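PDB 4I3B: bilirubin-inducible fluorescent protein UnaG from Anguilla japonica, which binds unconjugated bilirubin with high affinity inside a beta-barrel and emits green fluorescence when the complex is excited. Local coordinates for residues A[42-45]-A[51-54]; A[67-70]-A[74-77]. All blocks are in the same frame, centred on the assembly; numbering follows the deposited sequence.

Contact 1 (A[42-45]-A[51-54]); sequences YISQ and MTVK. With BLR (3-[5-[(Z)-(4-ethenyl-3-methyl-5-oxidanylidene-pyrrol-2-ylidene)methyl]-2-[[5-[(Z)-(3-ethenyl-4-methyl-5-oxidanylidene-pyrrol-2-ylidene)methyl]-3-(3-hydroxy-3-oxopropyl)-4-methyl-1H-pyrrol-2-yl]methyl]-4-methyl-1H-pyrrol-3-yl]propanoic acid), chain G.
Ile43 lies alongside Met51 and Val53, all three on the inner face of the sheet; Ile43 and Val53 also reach the pigment. Its CG2 branch meets the methyl CE of Met51 at 3.6 Å. Met51 is straight through chi2 and then bends at chi3 (65°), which turns CE toward the isoleucine. On the other branch, Ile43 CG1 stands 4.1 Å from Val53 CG2. CG1 sits beside the backbone N (chi1 -59°), and the chain then runs straight on to CD1, which reaches the vinyl carbon CBB of BLR at 3.7 Å. Val53 touches the same end of the pigment: its CG2 is 3.7 Å from the methyl CMB, and CG1 rests near C1B. Cutting Ile43 back to alanine removes CG2 and CD1 and would probably leave a gap beside Met51 CE and the BLR vinyl group.

The backbone frame is the antiparallel hairpin of strands 40-46 and 50-56, part of the ten-stranded barrel of the fatty-acid binding protein family, within the calycin superfamily. Tyr42-Lys54 and Ser44-Thr52 are hydrogen-bonded pairs, with two bonds each. The straightest is Lys54 N to Tyr42 O, at 2.9 Å and 173°. Ile43-Val53 and Gln45-Met51 are the non-hydrogen-bonded pairs between and beyond them.

The face bearing Tyr42, Ser44, Thr52 and Lys54 is more polar. Ser44 OG packs against Thr52 CB at 3.5 Å. The edge of the Tyr42 ring, at CD2, comes 3.6 Å from Lys54 O, while its OH is hydrogen-bonded to Glu56. Lys54 NZ is 5.8 Å from the Tyr42 ring centroid, at most a weak cation-pi attraction. The chemistry thus differs by face: the hydrophobic Ile43, Met51 and Val53 on the inner one, the hydroxyls of Tyr42, Ser44 and Thr52 and the ammonium of Lys54 on the other.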
ATOM      1  N   TYR A  42      -5.017  -4.576  -8.386  1.00 11.21           N
ATOM      2  CA  TYR A  42      -6.328  -4.583  -9.025  1.00 11.21           C
ATOM      3  C   TYR A  42      -7.251  -3.963  -8.012  1.00  9.00           C
ATOM      4  O   TYR A  42      -7.544  -4.574  -6.974  1.00 11.91           O
ATOM      5  CB  TYR A  42      -6.785  -6.008  -9.348  1.00 13.15           C
ATOM      6  CG  TYR A  42      -5.785  -6.798 -10.146  1.00 16.01           C
ATOM      7  CD1 TYR A  42      -5.834  -6.808 -11.533  1.00 17.32           C
ATOM      8  CD2 TYR A  42      -4.769  -7.515  -9.517  1.00 18.28           C
ATOM      9  CE1 TYR A  42      -4.922  -7.538 -12.289  1.00 19.21           C
ATOM     10  CE2 TYR A  42      -3.831  -8.216 -10.256  1.00 21.24           C
ATOM     11  CZ  TYR A  42      -3.908  -8.235 -11.637  1.00 19.48           C
ATOM     12  OH  TYR A  42      -2.970  -8.948 -12.345  1.00 22.63           O
ATOM     13  N   ILE A  43      -7.682  -2.747  -8.309  1.00 11.31           N
ATOM     14  CA  ILE A  43      -8.484  -1.968  -7.390  1.00 12.05           C
ATOM     15  C   ILE A  43      -9.930  -1.920  -7.851  1.00 12.04           C
ATOM     16  O   ILE A  43     -10.212  -1.634  -9.007  1.00 13.74           O
ATOM     17  CB  ILE A  43      -7.907  -0.557  -7.302  1.00 12.49           C
ATOM     18  CG1 ILE A  43      -6.468  -0.659  -6.831  1.00 12.82           C
ATOM     19  CG2 ILE A  43      -8.733   0.316  -6.347  1.00 12.18           C
ATOM     20  CD1 ILE A  43      -5.791   0.681  -6.527  1.00 13.49           C
ATOM     21  N   SER A  44     -10.864  -2.190  -6.956  1.00 13.54           N
ATOM     22  CA  SER A  44     -12.269  -2.101  -7.307  1.00 14.66           C
ATOM     23  C   SER A  44     -12.985  -1.339  -6.176  1.00 15.30           C
ATOM     24  O   SER A  44     -12.435  -1.160  -5.086  1.00 15.74           O
ATOM     25  CB  SER A  44     -12.837  -3.513  -7.558  1.00 17.03           C
ATOM     26  OG  SER A  44     -12.646  -4.329  -6.411  1.00 18.29           O
ATOM     27  N   GLN A  45     -14.148  -0.789  -6.474  1.00 17.26           N
ATOM     28  CA  GLN A  45     -14.850   0.004  -5.471  1.00 20.87           C
ATOM     29  C   GLN A  45     -16.333  -0.181  -5.579  1.00 24.64           C
ATOM     30  O   GLN A  45     -16.860  -0.637  -6.607  1.00 25.18           O
ATOM     31  CB  GLN A  45     -14.493   1.494  -5.601  1.00 21.89           C
ATOM     32  CG  GLN A  45     -15.174   2.228  -6.753  1.00 23.88           C
ATOM     33  CD  GLN A  45     -16.499   2.855  -6.348  1.00 29.05           C
ATOM     34  OE1 GLN A  45     -16.720   3.173  -5.176  1.00 30.30           O
ATOM     35  NE2 GLN A  45     -17.390   3.035  -7.317  1.00 32.22           N
ATOM     36  N   MET A  51     -13.776  -0.227  -0.876  1.00 17.12           N
ATOM     37  CA  MET A  51     -12.763  -0.650  -1.843  1.00 15.06           C
ATOM     38  C   MET A  51     -12.266  -2.043  -1.565  1.00 13.55           C
ATOM     39  O   MET A  51     -12.242  -2.505  -0.428  1.00 15.12           O
ATOM     40  CB  MET A  51     -11.558   0.318  -1.822  1.00 17.24           C
ATOM     41  CG  MET A  51     -11.952   1.749  -2.126  1.00 16.92           C
ATOM     42  SD  MET A  51     -10.574   2.918  -2.114  1.00 19.80           S
ATOM     43  CE  MET A  51      -9.578   2.349  -3.483  1.00 20.47           C
ATOM     44  N   THR A  52     -11.836  -2.705  -2.632  1.00 12.74           N
ATOM     45  CA  THR A  52     -11.098  -3.955  -2.533  1.00 12.02           C
ATOM     46  C   THR A  52      -9.836  -3.792  -3.344  1.00 10.54           C
ATOM     47  O   THR A  52      -9.886  -3.290  -4.466  1.00 13.73           O
ATOM     48  CB  THR A  52     -11.908  -5.102  -3.107  1.00 14.69           C
ATOM     49  OG1 THR A  52     -13.080  -5.283  -2.311  1.00 17.41           O
ATOM     50  CG2 THR A  52     -11.124  -6.381  -3.110  1.00 14.32           C
ATOM     51  N   VAL A  53      -8.702  -4.171  -2.776  1.00 10.72           N
ATOM     52  CA  VAL A  53      -7.440  -4.121  -3.508  1.00 10.68           C
ATOM     53  C   VAL A  53      -6.846  -5.528  -3.476  1.00 10.55           C
ATOM     54  O   VAL A  53      -6.620  -6.090  -2.393  1.00 11.31           O
ATOM     55  CB  VAL A  53      -6.437  -3.103  -2.928  1.00 12.36           C
ATOM     56  CG1 VAL A  53      -5.148  -3.083  -3.792  1.00 14.19           C
ATOM     57  CG2 VAL A  53      -7.050  -1.722  -2.915  1.00 12.16           C
ATOM     58  N   LYS A  54      -6.646  -6.106  -4.662  1.00 10.51           N
ATOM     59  CA  LYS A  54      -5.961  -7.376  -4.781  1.00 10.60           C
ATOM     60  C   LYS A  54      -4.536  -7.084  -5.258  1.00 10.04           C
ATOM     61  O   LYS A  54      -4.341  -6.293  -6.180  1.00 11.35           O
ATOM     62  CB  LYS A  54      -6.649  -8.276  -5.791  1.00 13.84           C
ATOM     63  CG  LYS A  54      -5.949  -9.611  -5.958  1.00 20.42           C
ATOM     64  CD  LYS A  54      -6.622 -10.531  -6.984  1.00 26.16           C
ATOM     65  CE  LYS A  54      -5.670 -11.642  -7.450  1.00 27.50           C
ATOM     66  NZ  LYS A  54      -6.353 -12.524  -8.476  1.00 31.96           N
TER
HETATM   67  CHA BLR G 201       1.688  -3.397  -2.015  1.00  9.07           C
HETATM   68  NA  BLR G 201      -0.523  -2.231  -1.631  1.00  9.01           N
HETATM   69  C1A BLR G 201       0.292  -3.299  -1.425  1.00  8.94           C
HETATM   70  C2A BLR G 201      -0.312  -4.163  -0.526  1.00  8.73           C
HETATM   71  C3A BLR G 201      -1.528  -3.576  -0.173  1.00  8.64           C
HETATM   72  C4A BLR G 201      -1.637  -2.382  -0.875  1.00  9.52           C
HETATM   73  CMA BLR G 201      -2.548  -4.133   0.773  1.00 10.59           C
HETATM   74  CAA BLR G 201       0.237  -5.472  -0.054  1.00 10.02           C
HETATM   75  CBA BLR G 201       0.814  -5.401   1.304  1.00 10.91           C
HETATM   76  CGA BLR G 201       1.331  -6.704   1.799  1.00 11.26           C
HETATM   77  O1A BLR G 201       1.711  -7.606   0.998  1.00 11.02           O
HETATM   78  O2A BLR G 201       1.329  -6.870   3.072  1.00 12.11           O
HETATM   79  CHB BLR G 201      -2.792  -1.472  -0.791  1.00  9.98           C
HETATM   80  NB  BLR G 201      -2.434  -0.100  -2.796  1.00 10.08           N
HETATM   81  C1B BLR G 201      -3.165  -0.466  -1.644  1.00 10.26           C
HETATM   82  C2B BLR G 201      -4.277   0.390  -1.533  1.00  8.31           C
HETATM   83  C3B BLR G 201      -4.324   1.225  -2.507  1.00  9.89           C
HETATM   84  C4B BLR G 201      -3.145   1.069  -3.455  1.00 10.56           C
HETATM   85  CMB BLR G 201      -5.276   0.282  -0.398  1.00 10.51           C
HETATM   86  OB  BLR G 201      -2.793   1.607  -4.446  1.00 10.48           O
HETATM   87  CAB BLR G 201      -5.347   2.269  -2.761  1.00 11.29           C
HETATM   88  CBB BLR G 201      -5.323   3.134  -3.820  1.00 11.78           C
HETATM   89  NC  BLR G 201       5.431  -6.718  -0.326  1.00 11.07           N
HETATM   90  C1C BLR G 201       6.161  -8.071  -0.326  1.00 12.05           C
HETATM   91  C2C BLR G 201       6.675  -8.107   1.072  1.00 11.26           C
HETATM   92  C3C BLR G 201       6.331  -7.061   1.741  1.00  9.08           C
HETATM   93  C4C BLR G 201       5.574  -6.172   0.999  1.00 10.58           C
HETATM   94  CMC BLR G 201       7.445  -9.295   1.543  1.00 12.81           C
HETATM   95  OC  BLR G 201       6.272  -8.816  -1.259  1.00 14.02           O
HETATM   96  CAC BLR G 201       6.626  -6.794   3.160  1.00 10.60           C
HETATM   97  CBC BLR G 201       7.803  -7.128   3.744  1.00 11.63           C
HETATM   98  CHD BLR G 201       5.038  -4.983   1.373  1.00  9.10           C
HETATM   99  ND  BLR G 201       3.446  -4.412  -0.548  1.00  9.01           N
HETATM  100  C1D BLR G 201       4.087  -4.161   0.608  1.00  9.53           C
HETATM  101  C2D BLR G 201       3.651  -2.823   1.056  1.00  7.22           C
HETATM  102  C3D BLR G 201       2.767  -2.326   0.133  1.00  8.66           C
HETATM  103  C4D BLR G 201       2.575  -3.338  -0.921  1.00  8.40           C
HETATM  104  CMD BLR G 201       4.163  -2.181   2.303  1.00  9.62           C
HETATM  105  CAD BLR G 201       2.066  -0.998   0.231  1.00  8.55           C
HETATM  106  CBD BLR G 201       2.751   0.029  -0.648  1.00  9.06           C
HETATM  107  CGD BLR G 201       2.286  -0.078  -2.055  1.00  9.44           C
HETATM  108  O1D BLR G 201       3.119  -0.301  -2.951  1.00  9.49           O
HETATM  109  O2D BLR G 201       1.083   0.091  -2.361  1.00  9.44           O

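Contact 2 (A[67-70]-A[74-77]). With BLR (3-[5-[(Z)-(4-ethenyl-3-methyl-5-oxidanylidene-pyrrol-2-ylidene)methyl]-2-[[5-[(Z)-(3-ethenyl-4-methyl-5-oxidanylidene-pyrrol-2-ylidene)methyl]-3-(3-hydroxy-3-oxopropyl)-4-methyl-1H-pyrrol-2-yl]methyl]-4-methyl-1H-pyrrol-3-yl]propanoic acid), chain G.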
ATOM      1  N   VAL A  67      -6.858  -6.568   0.480  1.00 11.28           N
ATOM      2  CA  VAL A  67      -7.534  -5.891   1.570  1.00 11.02           C
ATOM      3  C   VAL A  67      -8.892  -5.416   1.074  1.00 11.61           C
ATOM      4  O   VAL A  67      -9.065  -5.082  -0.115  1.00 11.37           O
ATOM      5  CB  VAL A  67      -6.734  -4.692   2.117  1.00 11.49           C
ATOM      6  CG1 VAL A  67      -5.463  -5.154   2.845  1.00 11.73           C
ATOM      7  CG2 VAL A  67      -6.403  -3.694   1.034  1.00  9.89           C
ATOM      8  N   LYS A  68      -9.866  -5.413   1.984  0.79 12.27           N
ATOM      9  CA  LYS A  68     -11.213  -4.925   1.729  0.79 14.45           C
ATOM     10  C   LYS A  68     -11.583  -4.004   2.876  0.79 12.86           C
ATOM     11  O   LYS A  68     -11.443  -4.392   4.035  0.79 14.42           O
ATOM     12  CB  LYS A  68     -12.221  -6.086   1.715  0.79 17.01           C
ATOM     13  CG  LYS A  68     -12.076  -7.085   0.596  0.79 23.14           C
ATOM     14  CD  LYS A  68     -13.274  -8.038   0.567  0.79 27.65           C
ATOM     15  CE  LYS A  68     -13.355  -8.791  -0.753  0.79 30.16           C
ATOM     16  NZ  LYS A  68     -14.500  -9.749  -0.804  0.79 32.42           N
ATOM     17  N   PHE A  69     -12.085  -2.816   2.576  1.00 12.30           N
ATOM     18  CA  PHE A  69     -12.421  -1.874   3.630  1.00 12.12           C
ATOM     19  C   PHE A  69     -13.486  -0.877   3.216  1.00 12.86           C
ATOM     20  O   PHE A  69     -13.744  -0.665   2.024  1.00 14.45           O
ATOM     21  CB  PHE A  69     -11.166  -1.107   4.083  1.00 10.54           C
ATOM     22  CG  PHE A  69     -10.440  -0.415   2.949  1.00 10.47           C
ATOM     23  CD1 PHE A  69     -10.826   0.863   2.540  1.00 12.31           C
ATOM     24  CD2 PHE A  69      -9.373  -1.032   2.304  1.00 12.10           C
ATOM     25  CE1 PHE A  69     -10.150   1.523   1.489  1.00 11.80           C
ATOM     26  CE2 PHE A  69      -8.712  -0.384   1.263  1.00 10.93           C
ATOM     27  CZ  PHE A  69      -9.107   0.888   0.859  1.00 12.45           C
ATOM     28  N   LYS A  70     -14.087  -0.273   4.228  0.63 12.56           N
ATOM     29  CA  LYS A  70     -14.980   0.850   4.071  0.63 13.73           C
ATOM     30  C   LYS A  70     -14.270   2.093   4.618  0.63 12.92           C
ATOM     31  O   LYS A  70     -13.685   2.054   5.700  0.63 11.54           O
ATOM     32  CB  LYS A  70     -16.276   0.555   4.835  0.63 16.47           C
ATOM     33  CG  LYS A  70     -17.268   1.704   4.864  0.63 17.14           C
ATOM     34  CD  LYS A  70     -18.623   1.244   5.379  0.63 22.95           C
ATOM     35  CE  LYS A  70     -19.454   2.420   5.861  0.63 24.85           C
ATOM     36  NZ  LYS A  70     -19.764   3.403   4.780  0.63 27.13           N
ATOM     37  N   GLU A  74     -12.248   1.064  10.840  1.00 12.64           N
ATOM     38  CA  GLU A  74     -11.066   0.296  11.178  1.00 12.92           C
ATOM     39  C   GLU A  74     -11.259  -1.186  10.856  1.00 11.85           C
ATOM     40  O   GLU A  74     -12.347  -1.757  11.026  1.00 13.10           O
ATOM     41  CB  GLU A  74     -10.765   0.499  12.665  1.00 14.51           C
ATOM     42  CG  GLU A  74      -9.485  -0.159  13.119  1.00 17.35           C
ATOM     43  CD  GLU A  74      -9.205   0.129  14.591  1.00 21.88           C
ATOM     44  OE1 GLU A  74      -8.552   1.157  14.881  1.00 23.48           O
ATOM     45  OE2 GLU A  74      -9.640  -0.658  15.453  1.00 26.69           O
ATOM     46  N   PHE A  75     -10.183  -1.826  10.408  1.00 11.35           N
ATOM     47  CA  PHE A  75     -10.233  -3.246  10.091  1.00 12.12           C
ATOM     48  C   PHE A  75      -8.924  -3.934  10.453  1.00 10.85           C
ATOM     49  O   PHE A  75      -7.883  -3.291  10.583  1.00 11.81           O
ATOM     50  CB  PHE A  75     -10.578  -3.482   8.613  1.00 12.15           C
ATOM     51  CG  PHE A  75      -9.586  -2.906   7.624  1.00 11.79           C
ATOM     52  CD1 PHE A  75      -9.586  -1.536   7.327  1.00 11.62           C
ATOM     53  CD2 PHE A  75      -8.651  -3.728   6.979  1.00 11.94           C
ATOM     54  CE1 PHE A  75      -8.697  -1.007   6.398  1.00 11.90           C
ATOM     55  CE2 PHE A  75      -7.749  -3.191   6.062  1.00 13.16           C
ATOM     56  CZ  PHE A  75      -7.774  -1.828   5.770  1.00 12.21           C
ATOM     57  N   ASP A  76      -8.986  -5.253  10.657  1.00 12.56           N
ATOM     58  CA  ASP A  76      -7.794  -6.029  10.943  1.00 12.65           C
ATOM     59  C   ASP A  76      -7.024  -6.304   9.654  1.00 10.95           C
ATOM     60  O   ASP A  76      -7.629  -6.644   8.653  1.00 12.53           O
ATOM     61  CB  ASP A  76      -8.167  -7.393  11.557  1.00 14.57           C
ATOM     62  CG  ASP A  76      -8.744  -7.288  12.959  1.00 19.47           C
ATOM     63  OD1 ASP A  76      -8.385  -6.368  13.690  1.00 21.86           O
ATOM     64  OD2 ASP A  76      -9.548  -8.156  13.351  1.00 25.31           O
ATOM     65  N   GLU A  77      -5.701  -6.192   9.706  1.00 10.26           N
ATOM     66  CA  GLU A  77      -4.865  -6.542   8.568  1.00  9.74           C
ATOM     67  C   GLU A  77      -3.761  -7.490   9.024  1.00 10.96           C
ATOM     68  O   GLU A  77      -3.280  -7.418  10.152  1.00 11.28           O
ATOM     69  CB  GLU A  77      -4.256  -5.268   7.959  1.00 10.48           C
ATOM     70  CG  GLU A  77      -3.566  -5.484   6.593  1.00 10.94           C
ATOM     71  CD  GLU A  77      -3.041  -4.190   5.973  1.00 10.42           C
ATOM     72  OE1 GLU A  77      -3.395  -3.082   6.453  1.00 11.32           O
ATOM     73  OE2 GLU A  77      -2.255  -4.277   4.999  1.00 11.43           O
TER
HETATM   74  CHA BLR G 201       1.688  -3.397  -2.015  1.00  9.07           C
HETATM   75  NA  BLR G 201      -0.523  -2.231  -1.631  1.00  9.01           N
HETATM   76  C1A BLR G 201       0.292  -3.299  -1.425  1.00  8.94           C
HETATM   77  C2A BLR G 201      -0.312  -4.163  -0.526  1.00  8.73           C
HETATM   78  C3A BLR G 201      -1.528  -3.576  -0.173  1.00  8.64           C
HETATM   79  C4A BLR G 201      -1.637  -2.382  -0.875  1.00  9.52           C
HETATM   80  CMA BLR G 201      -2.548  -4.133   0.773  1.00 10.59           C
HETATM   81  CAA BLR G 201       0.237  -5.472  -0.054  1.00 10.02           C
HETATM   82  CBA BLR G 201       0.814  -5.401   1.304  1.00 10.91           C
HETATM   83  CGA BLR G 201       1.331  -6.704   1.799  1.00 11.26           C
HETATM   84  O1A BLR G 201       1.711  -7.606   0.998  1.00 11.02           O
HETATM   85  O2A BLR G 201       1.329  -6.870   3.072  1.00 12.11           O
HETATM   86  CHB BLR G 201      -2.792  -1.472  -0.791  1.00  9.98           C
HETATM   87  NB  BLR G 201      -2.434  -0.100  -2.796  1.00 10.08           N
HETATM   88  C1B BLR G 201      -3.165  -0.466  -1.644  1.00 10.26           C
HETATM   89  C2B BLR G 201      -4.277   0.390  -1.533  1.00  8.31           C
HETATM   90  C3B BLR G 201      -4.324   1.225  -2.507  1.00  9.89           C
HETATM   91  C4B BLR G 201      -3.145   1.069  -3.455  1.00 10.56           C
HETATM   92  CMB BLR G 201      -5.276   0.282  -0.398  1.00 10.51           C
HETATM   93  OB  BLR G 201      -2.793   1.607  -4.446  1.00 10.48           O
HETATM   94  CAB BLR G 201      -5.347   2.269  -2.761  1.00 11.29           C
HETATM   95  CBB BLR G 201      -5.323   3.134  -3.820  1.00 11.78           C
HETATM   96  NC  BLR G 201       5.431  -6.718  -0.326  1.00 11.07           N
HETATM   97  C1C BLR G 201       6.161  -8.071  -0.326  1.00 12.05           C
HETATM   98  C2C BLR G 201       6.675  -8.107   1.072  1.00 11.26           C
HETATM   99  C3C BLR G 201       6.331  -7.061   1.741  1.00  9.08           C
HETATM  100  C4C BLR G 201       5.574  -6.172   0.999  1.00 10.58           C
HETATM  101  CMC BLR G 201       7.445  -9.295   1.543  1.00 12.81           C
HETATM  102  OC  BLR G 201       6.272  -8.816  -1.259  1.00 14.02           O
HETATM  103  CAC BLR G 201       6.626  -6.794   3.160  1.00 10.60           C
HETATM  104  CBC BLR G 201       7.803  -7.128   3.744  1.00 11.63           C
HETATM  105  CHD BLR G 201       5.038  -4.983   1.373  1.00  9.10           C
HETATM  106  ND  BLR G 201       3.446  -4.412  -0.548  1.00  9.01           N
HETATM  107  C1D BLR G 201       4.087  -4.161   0.608  1.00  9.53           C
HETATM  108  C2D BLR G 201       3.651  -2.823   1.056  1.00  7.22           C
HETATM  109  C3D BLR G 201       2.767  -2.326   0.133  1.00  8.66           C
HETATM  110  C4D BLR G 201       2.575  -3.338  -0.921  1.00  8.40           C
HETATM  111  CMD BLR G 201       4.163  -2.181   2.303  1.00  9.62           C
HETATM  112  CAD BLR G 201       2.066  -0.998   0.231  1.00  8.55           C
HETATM  113  CBD BLR G 201       2.751   0.029  -0.648  1.00  9.06           C
HETATM  114  CGD BLR G 201       2.286  -0.078  -2.055  1.00  9.44           C
HETATM  115  O1D BLR G 201       3.119  -0.301  -2.951  1.00  9.49           O
HETATM  116  O2D BLR G 201       1.083   0.091  -2.361  1.00  9.44           O
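In both Phe69 (chi1 55°) and Phe75 (chi1 61°), CG is tucked between the backbone N and the carbonyl carbon, and these turns set the two rings against each other. They fill the gap between the fourth and fifth strands that is characteristic of the fatty-acid binding protein barrel. Here the axes of strands 67-70 and 75-77 are 8.4 Å apart, and no hydrogen bond joins the two segments. They meet mainly through side chains.

Phe69 CB does most of the touching. It lies over a face of the Phe75 ring, 3.8 Å from the centroid, as a CH-pi contact. Its nearest ring atom is Phe75 CE1, at 3.4 Å. The rings themselves are almost parallel, with planes at 14°. The offset is so large that little of one ring lies above the other, and the centroids of Phe69 and Phe75 are 5.6 Å from each other. The carbonyl oxygen of Lys68 also lies over a Phe75 face, toward its rim. Val67 CB adds a looser apolar contact, 4.3 Å from Phe75 CE2. Val90 of strand 86-93 packs on both phenylalanines.

Glu77 enters this apolar setting with an extended side chain, CG being anti to the backbone N. Its OE2 approaches Val67 CG1 at 4.0 Å. Its buried OE1 is gripped by Ser88, Tyr99 and Gln101, which hold the carboxylate in place. Toward the barrel interior the contact meets the pigment. The methyl CMB of BLR sits at the edge of the Phe69 ring, near its plane, and Val67 CG1 lies 3.7 Å from the BLR methyl CMA.

Contacts 1 and 2 follow each other along the chain, their centres 12 Å apart. They join where strand 50-56 runs beside strand 64-70. Probable backbone hydrogen bonds link Val53 N to Val67 O at 2.8 Å and Met51 N to Phe69 O at 2.9 Å. Thr52 OG1 also packs on Lys68 CG. Contact 1 is a regular hydrogen-bonded hairpin, while contact 2 spans a gap without a hydrogen bond between its segments, mostly through side chains. Both reach BLR, and its methyl CMB is touched by Val53 and by Phe69. Their contribution to the pocket is apolar. Asn57, Thr61, Ser80, Arg112, Arg132 and Tyr134, outside both contacts, hydrogen-bond the pigment.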